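Local coordinates for protein 3-ketosteroid-delta4-5alpha-dehydrogenase (Rhodococcus jostii, PDB 4AT2) that catalyses the FAD-dependent 4,5-dehydrogenation of 3-keto-5alpha-steroids in bacterial steroid catabolism, at residues A[223-228]-A[239-244]; A[33-38]-A[247-252]. All coordinates share one frame; numbering follows the deposited sequence. Where two conformers were deposited one is given.

Contact 1: A[223-228]-A[239-244]; sequences MRVQTL and IVAKQY. With FAD (flavin-adenine dinucleotide), chain D.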
loop_
_atom_site.group_PDB
_atom_site.type_symbol
_atom_site.label_atom_id
_atom_site.label_comp_id
_atom_site.label_asym_id
_atom_site.label_seq_id
_atom_site.Cartn_x
_atom_site.Cartn_y
_atom_site.Cartn_z
ATOM N N MET A 223 -7.307 20.781 24.627
ATOM C CA MET A 223 -6.511 21.475 23.627
ATOM C C MET A 223 -6.550 20.717 22.328
ATOM O O MET A 223 -5.798 19.755 22.159
ATOM C CB MET A 223 -5.051 21.536 24.068
ATOM C CG MET A 223 -4.711 22.708 24.951
ATOM S SD MET A 223 -4.495 24.226 23.998
ATOM C CE MET A 223 -3.896 25.258 25.328
ATOM N N ARG A 224 -7.424 21.129 21.415
ATOM C CA ARG A 224 -7.442 20.520 20.101
ATOM C C ARG A 224 -6.532 21.299 19.157
ATOM O O ARG A 224 -6.920 22.322 18.615
ATOM C CB ARG A 224 -8.861 20.440 19.541
ATOM C CG ARG A 224 -8.928 19.605 18.261
ATOM C CD ARG A 224 -10.331 19.535 17.694
ATOM N NE ARG A 224 -10.783 20.839 17.211
ATOM C CZ ARG A 224 -12.013 21.092 16.772
ATOM N NH1 ARG A 224 -12.930 20.127 16.750
ATOM N NH2 ARG A 224 -12.327 22.311 16.354
ATOM N N VAL A 225 -5.312 20.813 18.963
ATOM C CA VAL A 225 -4.373 21.514 18.097
ATOM C C VAL A 225 -4.889 21.457 16.665
ATOM O O VAL A 225 -5.354 20.411 16.223
ATOM C CB VAL A 225 -2.945 20.925 18.217
ATOM C CG1 VAL A 225 -1.974 21.639 17.283
ATOM C CG2 VAL A 225 -2.453 21.023 19.649
ATOM N N GLN A 226 -4.803 22.585 15.956
ATOM C CA GLN A 226 -5.405 22.737 14.632
ATOM C C GLN A 226 -4.405 23.012 13.516
ATOM O O GLN A 226 -4.541 22.475 12.416
ATOM C CB GLN A 226 -6.425 23.879 14.642
ATOM C CG GLN A 226 -7.684 23.604 15.450
ATOM C CD GLN A 226 -8.461 24.875 15.721
ATOM O OE1 GLN A 226 -9.693 24.880 15.727
ATOM N NE2 GLN A 226 -7.745 25.963 15.939
ATOM N N THR A 227 -3.436 23.896 13.768
ATOM C CA THR A 227 -2.508 24.365 12.723
ATOM C C THR A 227 -1.159 24.759 13.327
ATOM O O THR A 227 -1.103 25.155 14.492
ATOM C CB THR A 227 -3.056 25.607 11.963
ATOM O OG1 THR A 227 -2.670 26.807 12.639
ATOM C CG2 THR A 227 -4.575 25.599 11.840
ATOM N N LEU A 228 -0.101 24.709 12.523
ATOM C CA LEU A 228 1.215 25.150 12.959
ATOM C C LEU A 228 1.380 26.630 12.656
ATOM O O LEU A 228 0.810 27.134 11.689
ATOM C CB LEU A 228 2.299 24.351 12.241
ATOM C CG LEU A 228 2.237 22.839 12.539
ATOM C CD1 LEU A 228 3.073 22.027 11.561
ATOM C CD2 LEU A 228 2.680 22.541 13.964
ATOM N N ILE A 239 1.833 26.792 17.791
ATOM C CA ILE A 239 0.642 26.146 17.237
ATOM C C ILE A 239 -0.600 26.980 17.533
ATOM O O ILE A 239 -0.589 27.814 18.438
ATOM C CB ILE A 239 0.435 24.701 17.781
ATOM C CG1 ILE A 239 0.133 24.674 19.292
ATOM C CG2 ILE A 239 1.635 23.822 17.477
ATOM C CD1 ILE A 239 -1.320 24.942 19.660
ATOM N N VAL A 240 -1.655 26.738 16.768
ATOM C CA VAL A 240 -2.983 27.291 17.045
ATOM C C VAL A 240 -3.875 26.121 17.439
ATOM O O VAL A 240 -3.824 25.059 16.812
ATOM C CB VAL A 240 -3.571 28.016 15.812
ATOM C CG1 VAL A 240 -5.012 28.451 16.078
ATOM C CG2 VAL A 240 -2.718 29.220 15.434
ATOM N N ALA A 241 -4.677 26.310 18.487
ATOM C CA ALA A 241 -5.593 25.260 18.952
ATOM C C ALA A 241 -6.964 25.832 19.280
ATOM O O ALA A 241 -7.119 27.042 19.420
ATOM C CB ALA A 241 -5.025 24.555 20.180
ATOM N N LYS A 242 -7.955 24.961 19.400
ATOM C CA LYS A 242 -9.208 25.332 20.068
ATOM C C LYS A 242 -9.197 24.751 21.488
ATOM O O LYS A 242 -8.961 23.554 21.668
ATOM C CB LYS A 242 -10.435 24.842 19.280
ATOM C CG LYS A 242 -11.776 25.304 19.867
ATOM C CD LYS A 242 -12.970 24.751 19.097
ATOM C CE LYS A 242 -14.284 25.262 19.678
ATOM N NZ LYS A 242 -15.473 24.713 18.972
ATOM N N GLN A 243 -9.412 25.605 22.493
ATOM C CA GLN A 243 -9.486 25.144 23.882
ATOM C C GLN A 243 -10.642 25.832 24.570
ATOM O O GLN A 243 -10.781 27.054 24.462
ATOM C CB GLN A 243 -8.195 25.444 24.651
ATOM C CG GLN A 243 -8.149 24.788 26.032
ATOM C CD GLN A 243 -7.131 25.412 26.974
ATOM O OE1 GLN A 243 -6.865 26.620 26.928
ATOM N NE2 GLN A 243 -6.562 24.587 27.849
ATOM N N TYR A 244 -11.446 25.043 25.281
ATOM C CA TYR A 244 -12.620 25.566 25.988
ATOM C C TYR A 244 -13.398 26.526 25.094
ATOM O O TYR A 244 -13.751 27.640 25.502
ATOM C CB TYR A 244 -12.223 26.199 27.336
ATOM C CG TYR A 244 -11.480 25.210 28.212
ATOM C CD1 TYR A 244 -12.006 23.939 28.445
ATOM C CD2 TYR A 244 -10.250 25.529 28.777
ATOM C CE1 TYR A 244 -11.326 23.010 29.228
ATOM C CE2 TYR A 244 -9.565 24.609 29.562
ATOM C CZ TYR A 244 -10.109 23.353 29.779
ATOM O OH TYR A 244 -9.439 22.411 30.546
HETATM P PA FAD D . -1.795 7.978 21.818
HETATM O O1A FAD D . -1.247 7.155 22.917
HETATM O O2A FAD D . -3.173 7.731 21.366
HETATM O O5B FAD D . -1.662 9.516 22.244
HETATM C C5B FAD D . -2.060 10.563 21.354
HETATM C C4B FAD D . -2.717 11.683 22.180
HETATM O O4B FAD D . -2.936 12.762 21.247
HETATM C C3B FAD D . -4.097 11.234 22.676
HETATM O O3B FAD D . -4.189 11.468 24.104
HETATM C C2B FAD D . -5.076 12.103 21.879
HETATM O O2B FAD D . -6.246 12.423 22.677
HETATM C C1B FAD D . -4.233 13.344 21.591
HETATM N N9A FAD D . -4.682 14.119 20.414
HETATM C C8A FAD D . -5.241 13.679 19.279
HETATM N N7A FAD D . -5.470 14.729 18.494
HETATM C C5A FAD D . -5.041 15.836 19.132
HETATM C C6A FAD D . -5.022 17.156 18.822
HETATM N N6A FAD D . -5.501 17.551 17.643
HETATM N N1A FAD D . -4.531 18.076 19.669
HETATM C C2A FAD D . -4.013 17.686 20.896
HETATM N N3A FAD D . -4.040 16.330 21.208
HETATM C C4A FAD D . -4.556 15.443 20.317
HETATM N N1 FAD D . 0.677 -1.211 20.514
HETATM C C2 FAD D . 1.784 -1.774 21.124
HETATM O O2 FAD D . 2.902 -1.469 20.731
HETATM N N3 FAD D . 1.623 -2.679 22.183
HETATM C C4 FAD D . 0.345 -3.051 22.603
HETATM O O4 FAD D . 0.241 -3.862 23.528
HETATM C C4X FAD D . -0.775 -2.486 21.980
HETATM N N5 FAD D . -2.031 -2.840 22.347
HETATM C C5X FAD D . -3.075 -2.464 21.583
HETATM C C6 FAD D . -4.339 -3.025 21.794
HETATM C C7 FAD D . -5.433 -2.630 21.020
HETATM C C7M FAD D . -6.683 -3.229 21.277
HETATM C C8 FAD D . -5.262 -1.665 20.005
HETATM C C8M FAD D . -6.323 -1.216 19.192
HETATM C C9 FAD D . -4.001 -1.099 19.806
HETATM C C9A FAD D . -2.901 -1.511 20.575
HETATM N N10 FAD D . -1.667 -0.991 20.363
HETATM C C10 FAD D . -0.605 -1.569 20.941
HETATM C "C1'" FAD D . -1.443 0.248 19.575
HETATM C "C2'" FAD D . -1.086 1.406 20.519
HETATM O "O2'" FAD D . -2.113 1.449 21.511
HETATM C "C3'" FAD D . -1.038 2.744 19.763
HETATM O "O3'" FAD D . -0.536 2.589 18.424
HETATM C "C4'" FAD D . -0.161 3.743 20.535
HETATM O "O4'" FAD D . -0.691 3.870 21.863
HETATM C "C5'" FAD D . -0.169 5.112 19.850
HETATM O "O5'" FAD D . 0.730 5.981 20.564
HETATM P P FAD D . 0.698 7.571 20.295
HETATM O O1P FAD D . 0.964 7.856 18.881
HETATM O O2P FAD D . 1.528 8.220 21.364
HETATM O O3P FAD D . -0.890 7.900 20.457
#
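R224 and K242 lie alongside each other, pointing the same way: K242 CD approaches the guanidinium obliquely, 3.7 Å from NH2, while the carboxamide oxygen of Q226 sits in the guanidinium plane at its edge. The Q226 amide leans back over the partner strand, NE2 3.4 Å from A241 C. These groups line one side of an antiparallel beta hairpin, part of the beta meander beside the Rossmann-type FAD core, its register shifted by one residue at a classic beta bulge. Both Q226 and T227 face V240, whose carbonyl oxygen takes two N-H groups: Q226 N from within the carbonyl plane at 2.8 Å, T227 N tilted from it at 3.3 Å. On the other side M223, V225 and I239 meet L70, V225 and L228 meet M295, and A241 lies on V248. M223 is bent at chi2 (-79°), which carries CE to the Q243 amide, 3.6 Å from CD; that buried amide is itself held by Y40 and E220. V225, paired with A241 without mutual backbone bonds, pairs through its outward backbone N and O with the Watson-Crick edge of the FAD adenine: N6A donates to V225 O, and V225 N donates to N1A at 2.9 Å.

Contact 2: A[33-38]-A[247-252]; sequences TTVTEW and EVAVRA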
loop_
_atom_site.group_PDB
_atom_site.type_symbol
_atom_site.label_atom_id
_atom_site.label_comp_id
_atom_site.label_asym_id
_atom_site.label_seq_id
_atom_site.Cartn_x
_atom_site.Cartn_y
_atom_site.Cartn_z
ATOM N N THR A 33 3.553 36.594 12.436
ATOM C CA THR A 33 3.316 38.042 12.480
ATOM C C THR A 33 1.838 38.371 12.706
ATOM O O THR A 33 1.513 39.460 13.187
ATOM C CB THR A 33 3.830 38.750 11.210
ATOM O OG1 THR A 33 3.076 38.315 10.074
ATOM C CG2 THR A 33 5.301 38.450 10.991
ATOM N N THR A 34 0.954 37.428 12.378
ATOM C CA THR A 34 -0.494 37.624 12.526
ATOM C C THR A 34 -1.027 37.196 13.893
ATOM O O THR A 34 -2.220 37.344 14.175
ATOM C CB THR A 34 -1.304 36.906 11.419
ATOM O OG1 THR A 34 -1.297 35.484 11.637
ATOM C CG2 THR A 34 -0.743 37.227 10.032
ATOM N N VAL A 35 -0.155 36.642 14.732
ATOM C CA VAL A 35 -0.556 36.264 16.085
ATOM C C VAL A 35 -0.418 37.476 17.000
ATOM O O VAL A 35 0.691 37.927 17.281
ATOM C CB VAL A 35 0.256 35.069 16.620
ATOM C CG1 VAL A 35 -0.120 34.768 18.066
ATOM C CG2 VAL A 35 0.025 33.852 15.741
ATOM N N THR A 36 -1.555 37.997 17.451
ATOM C CA THR A 36 -1.571 39.250 18.206
ATOM C C THR A 36 -1.126 39.053 19.652
ATOM O O THR A 36 -0.455 39.919 20.223
ATOM C CB THR A 36 -2.950 39.947 18.148
ATOM O OG1 THR A 36 -3.934 39.132 18.798
ATOM C CG2 THR A 36 -3.370 40.190 16.698
ATOM N N GLU A 37 -1.501 37.916 20.238
ATOM C CA GLU A 37 -1.020 37.545 21.565
ATOM C C GLU A 37 -0.934 36.032 21.716
ATOM O O GLU A 37 -1.725 35.291 21.125
ATOM C CB GLU A 37 -1.885 38.155 22.678
ATOM C CG GLU A 37 -3.239 37.492 22.887
ATOM C CD GLU A 37 -3.868 37.865 24.218
ATOM O OE1 GLU A 37 -4.221 39.049 24.401
ATOM O OE2 GLU A 37 -4.008 36.969 25.083
ATOM N N TRP A 38 0.038 35.588 22.504
ATOM C CA TRP A 38 0.217 34.174 22.797
ATOM C C TRP A 38 -0.475 33.862 24.086
ATOM O O TRP A 38 -0.193 34.484 25.113
ATOM C CB TRP A 38 1.698 33.846 22.892
ATOM C CG TRP A 38 2.444 34.048 21.593
ATOM C CD1 TRP A 38 3.280 35.108 21.243
ATOM C CD2 TRP A 38 2.452 33.158 20.424
ATOM N NE1 TRP A 38 3.788 34.937 19.975
ATOM C CE2 TRP A 38 3.330 33.792 19.428
ATOM C CE3 TRP A 38 1.840 31.951 20.109
ATOM C CZ2 TRP A 38 3.567 33.220 18.189
ATOM C CZ3 TRP A 38 2.091 31.385 18.855
ATOM C CH2 TRP A 38 2.937 32.002 17.919
ATOM N N GLU A 247 -10.359 29.979 20.208
ATOM C CA GLU A 247 -9.043 29.844 19.591
ATOM C C GLU A 247 -7.965 30.359 20.534
ATOM O O GLU A 247 -8.099 31.445 21.112
ATOM C CB GLU A 247 -8.970 30.591 18.253
ATOM C CG GLU A 247 -7.567 30.591 17.658
ATOM C CD GLU A 247 -7.489 31.176 16.262
ATOM O OE1 GLU A 247 -8.224 30.702 15.376
ATOM O OE2 GLU A 247 -6.669 32.093 16.050
ATOM N N VAL A 248 -6.902 29.569 20.691
ATOM C CA VAL A 248 -5.735 29.967 21.471
ATOM C C VAL A 248 -4.462 29.780 20.638
ATOM O O VAL A 248 -4.425 28.944 19.727
ATOM C CB VAL A 248 -5.635 29.204 22.815
ATOM C CG1 VAL A 248 -6.835 29.510 23.708
ATOM C CG2 VAL A 248 -5.511 27.696 22.590
ATOM N N ALA A 249 -3.430 30.567 20.935
ATOM C CA ALA A 249 -2.118 30.373 20.290
ATOM C C ALA A 249 -1.082 30.023 21.349
ATOM O O ALA A 249 -1.044 30.632 22.416
ATOM C CB ALA A 249 -1.708 31.625 19.523
ATOM N N VAL A 250 -0.243 29.036 21.051
ATOM C CA VAL A 250 0.750 28.557 22.006
ATOM C C VAL A 250 2.129 28.677 21.375
ATOM O O VAL A 250 2.376 28.093 20.320
ATOM C CB VAL A 250 0.490 27.082 22.398
ATOM C CG1 VAL A 250 1.550 26.605 23.374
ATOM C CG2 VAL A 250 -0.908 26.908 22.999
ATOM N N ARG A 251 3.018 29.431 22.021
ATOM C CA ARG A 251 4.353 29.683 21.489
ATOM C C ARG A 251 5.326 28.585 21.895
ATOM O O ARG A 251 5.311 28.140 23.040
ATOM C CB ARG A 251 4.886 31.033 21.965
ATOM C CG ARG A 251 6.083 31.485 21.148
ATOM C CD ARG A 251 6.302 32.978 21.243
ATOM N NE ARG A 251 7.163 33.334 22.363
ATOM C CZ ARG A 251 8.495 33.294 22.329
ATOM N NH1 ARG A 251 9.127 32.877 21.232
ATOM N NH2 ARG A 251 9.196 33.656 23.397
ATOM N N ALA A 252 6.146 28.144 20.937
ATOM C CA ALA A 252 7.177 27.130 21.174
ATOM C C ALA A 252 8.533 27.733 20.837
ATOM O O ALA A 252 8.890 27.839 19.655
ATOM C CB ALA A 252 6.916 25.884 20.316
#
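W38 lies against A249 and R251, its indole layered between two aliphatic groups. On one face V35 CG1 stands over the centre of the ring, 3.7 Å above the plane; the opposite face carries R251, with CB offset toward the rim and CD over the pyrrole ring in a CH-pi contact, 3.5 Å from its centroid and 15° off the normal. This is where the loop between strands 30-31 and 40-42 packs on strand 246-252, the last strand of the beta meander in the FAD-binding domain. The benzo side of the indole reaches the strand backbone, where CE3 is 3.4 Å from R251 N and V250 N lies in the ring plane at the edge. A249 CB comes up obliquely, 3.6 Å from W38 CE3 and 3.8 Å from V35 CG1.

R251 has CG anti to its backbone nitrogen (chi1 -165°), which sends the chain across the indole nearly at a right angle before it bends at chi3. Its charged end stands well off that face and adds at most a weak cation-pi attraction; NE forms a salt bridge with E41, which probably holds the arm in this direction. With an alanine at W38, V35 and the methylenes of R251 would probably lose the surface that separates them, opening a gap beside A249.

Outside this layer, W38 also touches V229, and D39 anchors the strand by accepting from A249 N through its carboxylate. At the start of the loop, T34 OG1 is hydrogen-bonded to S31 O.

How the contacts relate
Starting at the N terminus, the chain runs through the loop 33-38, then strand 40-42 and the first strands of the Rossmann-type core before it reaches the meander more than 180 residues on. Strand 223-230 turns back on strand 236-243, and contact 1 closes that short hairpin. Strand 246-252 follows at once and meets the early loop, so contact 2 closes a loop of 208 residues with the whole hairpin inside it; the two nest and do not cross. Backbone bonds such as V248 N to A241 O join the strands of the two contacts in one mixed sheet. Contact 1 ties that sheet to the FAD adenine, and contact 2 ties it to the N-terminal loop.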